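Local coordinates for solute-binding periplasmic protein of iron/siderophore ABC transporter (Yersinia pestis, PDB 6B2Y) that probably captures chelated iron or a related transition-metal complex in the periplasm and delivers it to an ABC transporter for uptake, at residues D201-I206 / L341-F346; G237-F242 / Y327-N332; I275-G280 / K348-E353; K362-L367 / T379-A384. All blocks are in the same frame, centred on the assembly; numbering follows the deposited sequence.

Contact 1: D201-I206 / L341-F346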
loop_
_atom_site.group_PDB
_atom_site.type_symbol
_atom_site.label_atom_id
_atom_site.label_comp_id
_atom_site.label_asym_id
_atom_site.label_seq_id
_atom_site.Cartn_x
_atom_site.Cartn_y
_atom_site.Cartn_z
ATOM N N ASP A 201 0.363 16.870 6.116
ATOM C CA ASP A 201 0.178 18.327 6.137
ATOM C C ASP A 201 1.385 19.056 5.545
ATOM O O ASP A 201 1.237 20.163 5.014
ATOM C CB ASP A 201 -0.078 18.827 7.560
ATOM C CG ASP A 201 -1.446 18.422 8.094
ATOM O OD1 ASP A 201 -2.260 17.845 7.333
ATOM O OD2 ASP A 201 -1.691 18.668 9.294
ATOM N N LYS A 202 2.579 18.457 5.632
ATOM C CA LYS A 202 3.751 19.005 4.945
ATOM C C LYS A 202 3.484 19.203 3.466
ATOM O O LYS A 202 4.013 20.140 2.850
ATOM C CB LYS A 202 4.953 18.075 5.105
ATOM C CG LYS A 202 5.526 18.030 6.488
ATOM C CD LYS A 202 6.588 16.947 6.582
ATOM C CE LYS A 202 7.128 16.860 7.987
ATOM N NZ LYS A 202 8.204 15.848 8.095
ATOM N N VAL A 203 2.691 18.315 2.878
ATOM C CA VAL A 203 2.339 18.387 1.468
ATOM C C VAL A 203 1.158 19.317 1.243
ATOM O O VAL A 203 1.206 20.186 0.371
ATOM C CB VAL A 203 2.036 16.972 0.928
ATOM C CG1 VAL A 203 1.431 17.043 -0.469
ATOM C CG2 VAL A 203 3.310 16.104 0.938
ATOM N N THR A 204 0.078 19.145 2.020
ATOM C CA THR A 204 -1.128 19.921 1.750
ATOM C C THR A 204 -0.981 21.381 2.145
ATOM O O THR A 204 -1.695 22.221 1.583
ATOM C CB THR A 204 -2.357 19.319 2.451
ATOM O OG1 THR A 204 -2.188 19.343 3.874
ATOM C CG2 THR A 204 -2.589 17.893 1.950
ATOM N N ASP A 205 -0.094 21.698 3.095
ATOM C CA ASP A 205 0.210 23.101 3.385
ATOM C C ASP A 205 0.491 23.860 2.092
ATOM O O ASP A 205 0.087 25.022 1.939
ATOM C CB ASP A 205 1.423 23.211 4.323
ATOM C CG ASP A 205 1.081 23.013 5.816
ATOM O OD1 ASP A 205 -0.089 22.787 6.195
ATOM O OD2 ASP A 205 2.029 23.089 6.627
ATOM N N ILE A 206 1.172 23.208 1.149
ATOM C CA ILE A 206 1.496 23.794 -0.151
ATOM C C ILE A 206 0.419 23.497 -1.189
ATOM O O ILE A 206 -0.026 24.396 -1.912
ATOM C CB ILE A 206 2.881 23.288 -0.628
ATOM C CG1 ILE A 206 3.994 23.891 0.228
ATOM C CG2 ILE A 206 3.084 23.615 -2.099
ATOM C CD1 ILE A 206 5.370 23.297 -0.025
ATOM N N LEU A 341 4.236 7.917 2.388
ATOM C CA LEU A 341 5.473 8.023 1.622
ATOM C C LEU A 341 5.204 8.193 0.137
ATOM O O LEU A 341 5.974 8.863 -0.563
ATOM C CB LEU A 341 6.351 6.797 1.865
ATOM C CG LEU A 341 6.742 6.631 3.332
ATOM C CD1 LEU A 341 7.321 5.241 3.587
ATOM C CD2 LEU A 341 7.720 7.703 3.747
ATOM N N ALA A 342 4.123 7.603 -0.373
ATOM C CA ALA A 342 3.771 7.836 -1.767
ATOM C C ALA A 342 3.217 9.240 -1.968
ATOM O O ALA A 342 3.499 9.892 -2.984
ATOM C CB ALA A 342 2.756 6.790 -2.237
ATOM N N ILE A 343 2.415 9.727 -1.019
ATOM C CA ILE A 343 1.880 11.081 -1.152
ATOM C C ILE A 343 3.008 12.100 -1.233
ATOM O O ILE A 343 2.994 13.005 -2.088
ATOM C CB ILE A 343 0.927 11.389 0.008
ATOM C CG1 ILE A 343 -0.312 10.490 -0.075
ATOM C CG2 ILE A 343 0.542 12.856 0.002
ATOM C CD1 ILE A 343 -1.095 10.499 1.251
ATOM N N GLN A 344 4.016 11.948 -0.374
ATOM C CA GLN A 344 5.142 12.878 -0.360
ATOM C C GLN A 344 5.978 12.745 -1.625
ATOM O O GLN A 344 6.428 13.755 -2.187
ATOM C CB GLN A 344 6.011 12.651 0.878
ATOM C CG GLN A 344 5.391 13.117 2.184
ATOM C CD GLN A 344 6.377 13.047 3.330
ATOM O OE1 GLN A 344 7.462 12.467 3.199
ATOM N NE2 GLN A 344 6.016 13.627 4.448
ATOM N N SER A 345 6.202 11.511 -2.089
ATOM C CA SER A 345 6.975 11.317 -3.315
ATOM C C SER A 345 6.261 11.922 -4.519
ATOM O O SER A 345 6.890 12.592 -5.348
ATOM C CB SER A 345 7.239 9.826 -3.551
ATOM O OG SER A 345 8.214 9.342 -2.646
ATOM N N PHE A 346 4.944 11.704 -4.632
ATOM C CA PHE A 346 4.184 12.320 -5.719
ATOM C C PHE A 346 4.341 13.836 -5.701
ATOM O O PHE A 346 4.610 14.459 -6.737
ATOM C CB PHE A 346 2.697 11.969 -5.622
ATOM C CG PHE A 346 2.368 10.556 -6.001
ATOM C CD1 PHE A 346 3.375 9.594 -6.118
ATOM C CD2 PHE A 346 1.057 10.175 -6.213
ATOM C CE1 PHE A 346 3.065 8.293 -6.452
ATOM C CE2 PHE A 346 0.733 8.874 -6.537
ATOM C CZ PHE A 346 1.758 7.921 -6.672
#
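Val-203 packs against Ile-343 and Gln-344 where helix 186-207, the long helix that joins the two lobes as in other helical-backbone metal-binding proteins, lies on helix 340-350 of the C-terminal lobe. The axes of the short segments approach to 9.7 Å at an angle of 37°, close enough for side chains to mesh.

The apolar part belongs to the two branches of Val-203. With chi1 at 170° CG1 is anti to the backbone N and turned to Ile-343, 4.3 Å from its CG2, while Val-203 CG2, beside that N, rests on Gln-344 CG at 3.8 Å. Ile-343 in turn touches Phe-242 of helix 239-245, which carries the packing deeper. On the outer side the extended Lys-202 chain crosses beyond the nitrogen end of the glutamine amide, with Lys-202 CD 4.0 Å from Gln-344 NE2, and its NZ is hydrogen-bonded to Asn-199 OD1.

The polar part centres on the buried amide of Gln-344. NE2 is bonded to Asn-199 O, on the preceding turn of the long helix, and OE1 to Thr-363 OG1 of helix 360-371. With a partner at each end, the amide is unlikely to flip, and it ties three helices together. One turn is braced internally: Ser-345 OG donates to Leu-341 O at 3.1 Å, from the opposite face of that carbonyl's plane to Ser-345 N.

Contact 2: G237-F242 / Y327-N332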
loop_
_atom_site.group_PDB
_atom_site.type_symbol
_atom_site.label_atom_id
_atom_site.label_comp_id
_atom_site.label_asym_id
_atom_site.label_seq_id
_atom_site.Cartn_x
_atom_site.Cartn_y
_atom_site.Cartn_z
ATOM N N GLY A 237 -10.465 7.261 -5.971
ATOM C CA GLY A 237 -9.967 6.605 -4.785
ATOM C C GLY A 237 -8.629 5.954 -5.072
ATOM O O GLY A 237 -7.967 6.288 -6.053
ATOM N N ASN A 238 -8.253 5.027 -4.194
ATOM C CA ASN A 238 -6.930 4.402 -4.208
ATOM C C ASN A 238 -5.835 5.428 -4.489
ATOM O O ASN A 238 -5.858 6.512 -3.903
ATOM C CB ASN A 238 -6.913 3.260 -5.209
ATOM C CG ASN A 238 -5.739 2.306 -4.980
ATOM O OD1 ASN A 238 -4.788 2.314 -5.748
ATOM N ND2 ASN A 238 -5.795 1.513 -3.912
ATOM N N MET A 239 -4.872 5.118 -5.378
ATOM C CA MET A 239 -3.759 6.028 -5.573
ATOM C C MET A 239 -4.199 7.342 -6.201
ATOM O O MET A 239 -3.461 8.328 -6.106
ATOM C CB MET A 239 -2.676 5.349 -6.425
ATOM C CG MET A 239 -1.981 4.206 -5.709
ATOM S SD MET A 239 -0.225 4.286 -6.078
ATOM C CE MET A 239 0.426 2.701 -5.528
ATOM N N GLY A 240 -5.388 7.377 -6.817
ATOM C CA GLY A 240 -5.982 8.649 -7.197
ATOM C C GLY A 240 -6.050 9.624 -6.038
ATOM O O GLY A 240 -5.827 10.827 -6.208
ATOM N N ASP A 241 -6.353 9.117 -4.833
ATOM C CA ASP A 241 -6.347 9.970 -3.647
ATOM C C ASP A 241 -4.978 10.605 -3.424
ATOM O O ASP A 241 -4.882 11.758 -2.976
ATOM C CB ASP A 241 -6.750 9.154 -2.406
ATOM C CG ASP A 241 -8.249 8.926 -2.310
ATOM O OD1 ASP A 241 -8.990 9.409 -3.199
ATOM O OD2 ASP A 241 -8.689 8.274 -1.333
ATOM N N PHE A 242 -3.901 9.854 -3.677
ATOM C CA PHE A 242 -2.565 10.414 -3.467
ATOM C C PHE A 242 -2.254 11.484 -4.496
ATOM O O PHE A 242 -1.602 12.489 -4.178
ATOM C CB PHE A 242 -1.489 9.326 -3.543
ATOM C CG PHE A 242 -1.790 8.102 -2.719
ATOM C CD1 PHE A 242 -2.573 8.177 -1.576
ATOM C CD2 PHE A 242 -1.249 6.870 -3.087
ATOM C CE1 PHE A 242 -2.838 7.034 -0.825
ATOM C CE2 PHE A 242 -1.509 5.739 -2.346
ATOM C CZ PHE A 242 -2.306 5.820 -1.228
ATOM N N TYR A 327 8.072 8.369 -13.627
ATOM C CA TYR A 327 8.442 7.958 -12.275
ATOM C C TYR A 327 7.848 6.585 -11.991
ATOM O O TYR A 327 6.928 6.141 -12.676
ATOM C CB TYR A 327 7.946 8.976 -11.219
ATOM C CG TYR A 327 8.240 10.412 -11.608
ATOM C CD1 TYR A 327 9.376 11.048 -11.136
ATOM C CD2 TYR A 327 7.384 11.122 -12.461
ATOM C CE1 TYR A 327 9.663 12.350 -11.494
ATOM C CE2 TYR A 327 7.674 12.434 -12.839
ATOM C CZ TYR A 327 8.816 13.038 -12.343
ATOM O OH TYR A 327 9.129 14.339 -12.693
ATOM N N ALA A 328 8.377 5.918 -10.961
ATOM C CA ALA A 328 7.791 4.668 -10.493
ATOM C C ALA A 328 7.633 4.689 -8.978
ATOM O O ALA A 328 8.457 5.259 -8.255
ATOM C CB ALA A 328 8.617 3.434 -10.904
ATOM N N ILE A 329 6.559 4.047 -8.515
ATOM C CA ILE A 329 6.200 3.981 -7.105
ATOM C C ILE A 329 5.940 2.526 -6.723
ATOM O O ILE A 329 5.437 1.737 -7.528
ATOM C CB ILE A 329 4.957 4.858 -6.809
ATOM C CG1 ILE A 329 4.717 4.946 -5.305
ATOM C CG2 ILE A 329 3.725 4.306 -7.548
ATOM C CD1 ILE A 329 5.749 5.784 -4.568
ATOM N N TRP A 330 6.268 2.181 -5.475
ATOM C CA TRP A 330 6.031 0.824 -4.971
ATOM C C TRP A 330 4.537 0.529 -4.906
ATOM O O TRP A 330 3.770 1.281 -4.296
ATOM C CB TRP A 330 6.657 0.681 -3.588
ATOM C CG TRP A 330 6.736 -0.701 -2.995
ATOM C CD1 TRP A 330 7.346 -1.803 -3.535
ATOM C CD2 TRP A 330 6.255 -1.101 -1.706
ATOM N NE1 TRP A 330 7.258 -2.873 -2.667
ATOM C CE2 TRP A 330 6.595 -2.469 -1.536
ATOM C CE3 TRP A 330 5.572 -0.437 -0.673
ATOM C CZ2 TRP A 330 6.269 -3.183 -0.389
ATOM C CZ3 TRP A 330 5.245 -1.150 0.475
ATOM C CH2 TRP A 330 5.587 -2.510 0.605
ATOM N N HIS A 331 4.128 -0.581 -5.521
ATOM C CA HIS A 331 2.705 -0.814 -5.703
ATOM C C HIS A 331 1.985 -1.044 -4.385
ATOM O O HIS A 331 0.820 -0.644 -4.244
ATOM C CB HIS A 331 2.461 -1.999 -6.621
ATOM C CG HIS A 331 1.010 -2.298 -6.792
ATOM N ND1 HIS A 331 0.171 -1.476 -7.515
ATOM C CD2 HIS A 331 0.235 -3.289 -6.289
ATOM C CE1 HIS A 331 -1.058 -1.956 -7.456
ATOM N NE2 HIS A 331 -1.042 -3.062 -6.730
ATOM N N ASN A 332 2.652 -1.658 -3.409
ATOM C CA ASN A 332 1.946 -2.007 -2.181
ATOM C C ASN A 332 1.519 -0.798 -1.368
ATOM O O ASN A 332 0.710 -0.968 -0.442
ATOM C CB ASN A 332 2.803 -2.947 -1.340
ATOM C CG ASN A 332 2.888 -4.332 -1.948
ATOM O OD1 ASN A 332 1.885 -4.888 -2.389
ATOM N ND2 ASN A 332 4.098 -4.888 -1.990
#
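Met-239 aims its side chain end-on at the turn where strand 326-330 gives way to the 3-10 segment at His-331 and Asn-332. The methyl group does the touching: CE lies 3.6 Å from His-331 O and 3.8 Å from Trp-330 O, beside the oxygens of two successive carbonyls. Its third neighbour is apolar, Ile-329 CG2 at 4.2 Å, so the methyl sits at the border between the strand's greasy face and the polar backbone of the turn. A bend at chi2 (-139°), away from a staggered value, steers the thioether toward this spot.

The CB of His-331 points away from Met-239, but with CG anti to the backbone N (chi1 178°) the ring end comes nearer, ND1 lying 4.6 Å from Met-239 CE. A hydrogen bond between ND1 and Ser-279 OG of the neighbouring strand holds it there. Further along the turn, Asn-332 CB covers one face of the Trp-330 indole, 3.3 Å above its plane and offset toward the rim.

The turn faces the cleft between the lobes, consistent with the ligand site of such binding proteins, and Asn-332 OD1 is hydrogen-bonded to Arg-64 of the N-terminal lobe. Ile-329 packs on Ala-342 and Phe-346 of helix 340-350, and helix 239-245 brings Phe-242 against Phe-346 as well. The strand itself runs between strands 275-280 and 381-383.

Contact 3: I275-G280 / K348-E353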
loop_
_atom_site.group_PDB
_atom_site.type_symbol
_atom_site.label_atom_id
_atom_site.label_comp_id
_atom_site.label_asym_id
_atom_site.label_seq_id
_atom_site.Cartn_x
_atom_site.Cartn_y
_atom_site.Cartn_z
ATOM N N ILE A 275 2.450 14.029 -16.635
ATOM C CA ILE A 275 3.299 13.203 -15.783
ATOM C C ILE A 275 2.820 11.759 -15.871
ATOM O O ILE A 275 1.614 11.498 -15.880
ATOM C CB ILE A 275 3.266 13.710 -14.324
ATOM C CG1 ILE A 275 3.942 15.077 -14.225
ATOM C CG2 ILE A 275 3.907 12.710 -13.363
ATOM C CD1 ILE A 275 3.823 15.720 -12.869
ATOM N N TYR A 276 3.771 10.819 -15.942
ATOM C CA TYR A 276 3.480 9.391 -16.012
ATOM C C TYR A 276 4.097 8.700 -14.806
ATOM O O TYR A 276 5.268 8.930 -14.486
ATOM C CB TYR A 276 4.016 8.760 -17.310
ATOM C CG TYR A 276 3.966 7.242 -17.290
ATOM C CD1 TYR A 276 2.827 6.565 -17.689
ATOM C CD2 TYR A 276 5.055 6.499 -16.863
ATOM C CE1 TYR A 276 2.765 5.184 -17.666
ATOM C CE2 TYR A 276 5.003 5.105 -16.830
ATOM C CZ TYR A 276 3.863 4.459 -17.242
ATOM O OH TYR A 276 3.794 3.085 -17.211
ATOM N N ILE A 277 3.304 7.862 -14.135
ATOM C CA ILE A 277 3.752 7.087 -12.983
ATOM C C ILE A 277 3.426 5.626 -13.239
ATOM O O ILE A 277 2.302 5.300 -13.637
ATOM C CB ILE A 277 3.077 7.541 -11.670
ATOM C CG1 ILE A 277 3.215 9.046 -11.473
ATOM C CG2 ILE A 277 3.696 6.820 -10.475
ATOM C CD1 ILE A 277 2.612 9.530 -10.152
ATOM N N ALA A 278 4.395 4.747 -12.981
ATOM C CA ALA A 278 4.178 3.308 -12.998
ATOM C C ALA A 278 4.312 2.761 -11.582
ATOM O O ALA A 278 5.194 3.181 -10.835
ATOM C CB ALA A 278 5.194 2.605 -13.919
ATOM N N SER A 279 3.449 1.824 -11.205
ATOM C CA SER A 279 3.620 1.121 -9.937
ATOM C C SER A 279 4.078 -0.304 -10.196
ATOM O O SER A 279 3.742 -0.908 -11.220
ATOM C CB SER A 279 2.339 1.086 -9.082
ATOM O OG SER A 279 1.492 0.005 -9.440
ATOM N N GLY A 280 4.829 -0.843 -9.240
ATOM C CA GLY A 280 5.253 -2.226 -9.338
ATOM C C GLY A 280 5.957 -2.668 -8.078
ATOM O O GLY A 280 6.235 -1.871 -7.181
ATOM N N LYS A 348 6.616 15.799 -4.373
ATOM C CA LYS A 348 7.964 16.258 -4.704
ATOM C C LYS A 348 8.243 16.128 -6.196
ATOM O O LYS A 348 8.959 16.959 -6.772
ATOM C CB LYS A 348 8.992 15.481 -3.880
ATOM C CG LYS A 348 10.379 16.119 -3.817
ATOM C CD LYS A 348 11.339 15.260 -3.024
ATOM C CE LYS A 348 12.759 15.794 -3.109
ATOM N NZ LYS A 348 12.948 17.016 -2.280
ATOM N N TRP A 349 7.721 15.076 -6.840
ATOM C CA TRP A 349 7.843 14.972 -8.292
ATOM C C TRP A 349 7.051 16.066 -8.998
ATOM O O TRP A 349 7.538 16.656 -9.972
ATOM C CB TRP A 349 7.363 13.612 -8.786
ATOM C CG TRP A 349 8.159 12.452 -8.299
ATOM C CD1 TRP A 349 9.472 12.447 -7.923
ATOM C CD2 TRP A 349 7.690 11.104 -8.151
ATOM N NE1 TRP A 349 9.848 11.174 -7.537
ATOM C CE2 TRP A 349 8.775 10.332 -7.680
ATOM C CE3 TRP A 349 6.460 10.478 -8.372
ATOM C CZ2 TRP A 349 8.660 8.970 -7.418
ATOM C CZ3 TRP A 349 6.349 9.123 -8.118
ATOM C CH2 TRP A 349 7.442 8.383 -7.648
ATOM N N PHE A 350 5.825 16.346 -8.522
ATOM C CA PHE A 350 4.948 17.275 -9.228
ATOM C C PHE A 350 5.455 18.700 -9.111
ATOM O O PHE A 350 5.307 19.497 -10.044
ATOM C CB PHE A 350 3.513 17.221 -8.676
ATOM C CG PHE A 350 2.824 15.877 -8.805
ATOM C CD1 PHE A 350 3.382 14.831 -9.536
ATOM C CD2 PHE A 350 1.597 15.667 -8.178
ATOM C CE1 PHE A 350 2.738 13.604 -9.630
ATOM C CE2 PHE A 350 0.939 14.447 -8.273
ATOM C CZ PHE A 350 1.515 13.409 -8.994
ATOM N N TYR A 351 5.994 19.062 -7.951
ATOM C CA TYR A 351 6.437 20.429 -7.668
ATOM C C TYR A 351 7.821 20.369 -7.042
ATOM O O TYR A 351 7.981 20.580 -5.834
ATOM C CB TYR A 351 5.433 21.142 -6.759
ATOM C CG TYR A 351 4.023 21.150 -7.311
ATOM C CD1 TYR A 351 3.621 22.101 -8.244
ATOM C CD2 TYR A 351 3.082 20.209 -6.895
ATOM C CE1 TYR A 351 2.348 22.107 -8.758
ATOM C CE2 TYR A 351 1.790 20.215 -7.404
ATOM C CZ TYR A 351 1.420 21.181 -8.325
ATOM O OH TYR A 351 0.145 21.211 -8.848
ATOM N N PRO A 352 8.850 20.074 -7.848
ATOM C CA PRO A 352 10.199 19.898 -7.279
ATOM C C PRO A 352 10.706 21.121 -6.538
ATOM O O PRO A 352 11.301 20.995 -5.463
ATOM C CB PRO A 352 11.066 19.595 -8.512
ATOM C CG PRO A 352 10.116 19.253 -9.612
ATOM C CD PRO A 352 8.832 19.961 -9.312
ATOM N N GLU A 353 10.471 22.310 -7.093
ATOM C CA GLU A 353 10.947 23.543 -6.476
ATOM C C GLU A 353 10.327 23.751 -5.099
ATOM O O GLU A 353 11.032 24.004 -4.115
ATOM C CB GLU A 353 10.632 24.721 -7.402
ATOM C CG GLU A 353 10.770 26.087 -6.759
ATOM C CD GLU A 353 11.612 27.036 -7.587
ATOM O OE1 GLU A 353 12.286 27.903 -6.991
ATOM O OE2 GLU A 353 11.596 26.916 -8.834
#
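Ile-275 and Ile-277 of strand 275-280 press onto Phe-350 and Trp-349 at the C-terminal end of helix 340-350, a purely hydrophobic meeting.

Aliphatic-to-ring packing dominates at Phe-350. Ile-275 CD1 is the tightest neighbour, 3.5 Å from Phe-350 CD1 and approaching obliquely, while its other branch sets CG2 4.0 Å from Phe-350 CE1. Ile-277 comes to the edge of the same ring, near its plane: its CD1 is 4.1 Å from Phe-350 CE1, and the two side chains run at about a right angle. In Ile-277 CG1 stands anti to the carbonyl carbon (chi1 -52°), which sends CD1 to Phe-350 and CG2 to the indole, 4.2 Å from Trp-349 CZ3. That indole also stacks on Tyr-327 of strand 326-330, tying the helix to a second strand.

Polar groups work outside this hydrophobic patch. Tyr-351, the first residue to leave the helical conformation, bonds through OH to Gly-247 O. On the strand, Tyr-276 OH bonds Glu-221 OE2 of the adjacent strand 217-221, and Ser-279 OG the backbone N of Arg-223.

Side chains alternate along the strand: the two isoleucines face helix 340-350, and Tyr-276 between them faces helix 299-310. Helices on both faces of a central sheet give the three-layer alpha/beta/alpha lobe of this binding-protein family.

Contact 4: K362-L367 / T379-A384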
loop_
_atom_site.group_PDB
_atom_site.type_symbol
_atom_site.label_atom_id
_atom_site.label_comp_id
_atom_site.label_asym_id
_atom_site.label_seq_id
_atom_site.Cartn_x
_atom_site.Cartn_y
_atom_site.Cartn_z
ATOM N N LYS A 362 13.867 10.549 4.493
ATOM C CA LYS A 362 13.915 10.804 5.926
ATOM C C LYS A 362 12.585 10.466 6.597
ATOM O O LYS A 362 12.564 9.950 7.722
ATOM C CB LYS A 362 14.317 12.255 6.196
ATOM C CG LYS A 362 14.383 12.619 7.680
ATOM C CD LYS A 362 15.155 11.590 8.528
ATOM C CE LYS A 362 16.612 11.412 8.078
ATOM N NZ LYS A 362 17.161 10.109 8.576
ATOM N N THR A 363 11.463 10.752 5.934
ATOM C CA THR A 363 10.175 10.348 6.496
ATOM C C THR A 363 10.138 8.847 6.740
ATOM O O THR A 363 9.692 8.390 7.801
ATOM C CB THR A 363 9.040 10.756 5.563
ATOM O OG1 THR A 363 9.115 12.163 5.325
ATOM C CG2 THR A 363 7.687 10.414 6.178
ATOM N N MET A 364 10.625 8.070 5.770
ATOM C CA MET A 364 10.659 6.621 5.931
ATOM C C MET A 364 11.601 6.211 7.061
ATOM O O MET A 364 11.263 5.335 7.864
ATOM C CB MET A 364 11.056 5.972 4.608
ATOM C CG MET A 364 11.236 4.494 4.719
ATOM S SD MET A 364 12.011 3.884 3.247
ATOM C CE MET A 364 10.653 3.176 2.442
ATOM N N ASP A 365 12.762 6.869 7.175
ATOM C CA ASP A 365 13.647 6.628 8.314
ATOM C C ASP A 365 12.927 6.844 9.639
ATOM O O ASP A 365 13.080 6.050 10.579
ATOM C CB ASP A 365 14.872 7.545 8.236
ATOM C CG ASP A 365 15.943 7.013 7.311
ATOM O OD1 ASP A 365 15.873 5.829 6.930
ATOM O OD2 ASP A 365 16.857 7.783 6.959
ATOM N N SER A 366 12.124 7.911 9.732
ATOM C CA SER A 366 11.409 8.201 10.969
ATOM C C SER A 366 10.323 7.169 11.235
ATOM O O SER A 366 10.148 6.723 12.376
ATOM C CB SER A 366 10.810 9.611 10.915
ATOM O OG SER A 366 11.841 10.570 10.707
ATOM N N LEU A 367 9.571 6.798 10.199
ATOM C CA LEU A 367 8.536 5.784 10.354
ATOM C C LEU A 367 9.128 4.507 10.942
ATOM O O LEU A 367 8.596 3.944 11.902
ATOM C CB LEU A 367 7.878 5.513 8.996
ATOM C CG LEU A 367 6.562 4.710 8.920
ATOM C CD1 LEU A 367 5.847 5.035 7.618
ATOM C CD2 LEU A 367 6.775 3.196 9.015
ATOM N N THR A 379 14.543 0.144 -2.198
ATOM C CA THR A 379 14.157 1.248 -3.071
ATOM C C THR A 379 12.657 1.170 -3.323
ATOM O O THR A 379 12.175 0.190 -3.897
ATOM C CB THR A 379 14.923 1.176 -4.393
ATOM O OG1 THR A 379 16.334 1.172 -4.127
ATOM C CG2 THR A 379 14.557 2.343 -5.305
ATOM N N TYR A 380 11.926 2.210 -2.927
ATOM C CA TYR A 380 10.474 2.194 -3.045
ATOM C C TYR A 380 9.924 3.253 -3.993
ATOM O O TYR A 380 8.708 3.308 -4.199
ATOM C CB TYR A 380 9.848 2.355 -1.655
ATOM C CG TYR A 380 10.071 1.165 -0.760
ATOM C CD1 TYR A 380 11.218 1.061 0.023
ATOM C CD2 TYR A 380 9.143 0.142 -0.690
ATOM C CE1 TYR A 380 11.420 -0.027 0.866
ATOM C CE2 TYR A 380 9.334 -0.948 0.147
ATOM C CZ TYR A 380 10.478 -1.030 0.913
ATOM O OH TYR A 380 10.665 -2.128 1.742
ATOM N N TRP A 381 10.779 4.086 -4.577
ATOM C CA TRP A 381 10.367 5.037 -5.599
ATOM C C TRP A 381 11.611 5.389 -6.401
ATOM O O TRP A 381 12.738 5.176 -5.940
ATOM C CB TRP A 381 9.729 6.287 -4.983
ATOM C CG TRP A 381 10.522 6.882 -3.875
ATOM C CD1 TRP A 381 11.601 7.728 -3.990
ATOM C CD2 TRP A 381 10.313 6.691 -2.473
ATOM N NE1 TRP A 381 12.066 8.075 -2.743
ATOM C CE2 TRP A 381 11.295 7.452 -1.795
ATOM C CE3 TRP A 381 9.387 5.953 -1.717
ATOM C CZ2 TRP A 381 11.390 7.478 -0.406
ATOM C CZ3 TRP A 381 9.480 5.996 -0.332
ATOM C CH2 TRP A 381 10.471 6.751 0.309
ATOM N N ILE A 382 11.399 5.920 -7.605
ATOM C CA ILE A 382 12.518 6.300 -8.467
ATOM C C ILE A 382 12.019 7.218 -9.574
ATOM O O ILE A 382 10.885 7.095 -10.048
ATOM C CB ILE A 382 13.232 5.045 -9.035
ATOM C CG1 ILE A 382 14.696 5.363 -9.347
ATOM C CG2 ILE A 382 12.519 4.512 -10.267
ATOM C CD1 ILE A 382 15.591 5.272 -8.142
ATOM N N GLU A 383 12.873 8.152 -9.985
ATOM C CA GLU A 383 12.623 8.966 -11.163
ATOM C C GLU A 383 13.452 8.441 -12.327
ATOM O O GLU A 383 14.622 8.086 -12.157
ATOM C CB GLU A 383 12.965 10.439 -10.924
ATOM C CG GLU A 383 12.933 10.882 -9.486
ATOM C CD GLU A 383 13.344 12.339 -9.318
ATOM O OE1 GLU A 383 13.093 13.143 -10.243
ATOM O OE2 GLU A 383 13.914 12.675 -8.256
ATOM N N ALA A 384 12.831 8.388 -13.500
ATOM C CA ALA A 384 13.508 8.039 -14.736
ATOM C C ALA A 384 14.694 8.965 -14.979
ATOM O O ALA A 384 15.812 8.499 -15.218
ATOM C CB ALA A 384 12.539 8.102 -15.904
#
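Met-364 of helix 360-371 reaches Tyr-380 and Trp-381 with a single methyl group, the pair of rings receiving it at the start of edge strand 381-383. Its CG lies anti to the backbone N (chi1 175°), and the chain runs straight until chi3 (-103°) turns CE onto the corner where the two aromatics meet.

Thr-379 leads in, its OG1 bonded to Val-297 O and its side chain set against Pro-299 and Ala-302 on the side away from Met-364. Tyr-380 follows and takes the closest touch, Met-364 CE to Tyr-380 CD1 at 3.3 Å, which is tight for two carbons. The sulfur is farther off: Met-364 SD stands 5.3 Å from the Tyr-380 ring centroid and 50° off the ring normal, an oblique Met-aromatic contact, with the side chains crossing at about a right angle. The ring also meets Trp-330 edge-to-face. Trp-381 forms the other side of that corner, its CZ3 being 4.1 Å from Met-364 CE; a second Met-aromatic contact brings SD to 5.4 Å from the centroid of its six-membered ring. Ile-382 points to the other face of the sheet, onto Gln-303 and Leu-306, and Glu-383 turns back to touch Trp-349.

Strand 381-383 pairs antiparallel with strand 326-330, with helix 299-310 covering one face. On the other, Trp-381 lies against Ser-345 and Trp-349 of helix 340-350, and helix 360-371 flanks that helix, joined to it by Leu-341 on Thr-363.

Overall arrangement
Three of the contacts converge on the C-terminal lobe's mixed sheet, and contact 1 joins its covering helix to the long interlobe helix. Helix 340-350 serves contacts 1 and 3, and touches both others through Ala-342, Ser-345 and Phe-346. Contacts 2, 3 and 4 use strand 326-330 and its two neighbours, 275-280 and 381-383, linked by backbone bonds such as Ile-329 N to Ala-278 O and Ala-328 N to Ile-382 O. In contacts 2 and 3 every touching residue is buried: a methionine methyl beside backbone carbonyl oxygens in one, aliphatic-to-ring packing in the other. Contact 1 mixes valine packing with a bonded amide beside an exposed lysine; contact 4, at the sheet edge, sets a methionine's methyl and sulfur against two aromatic rings.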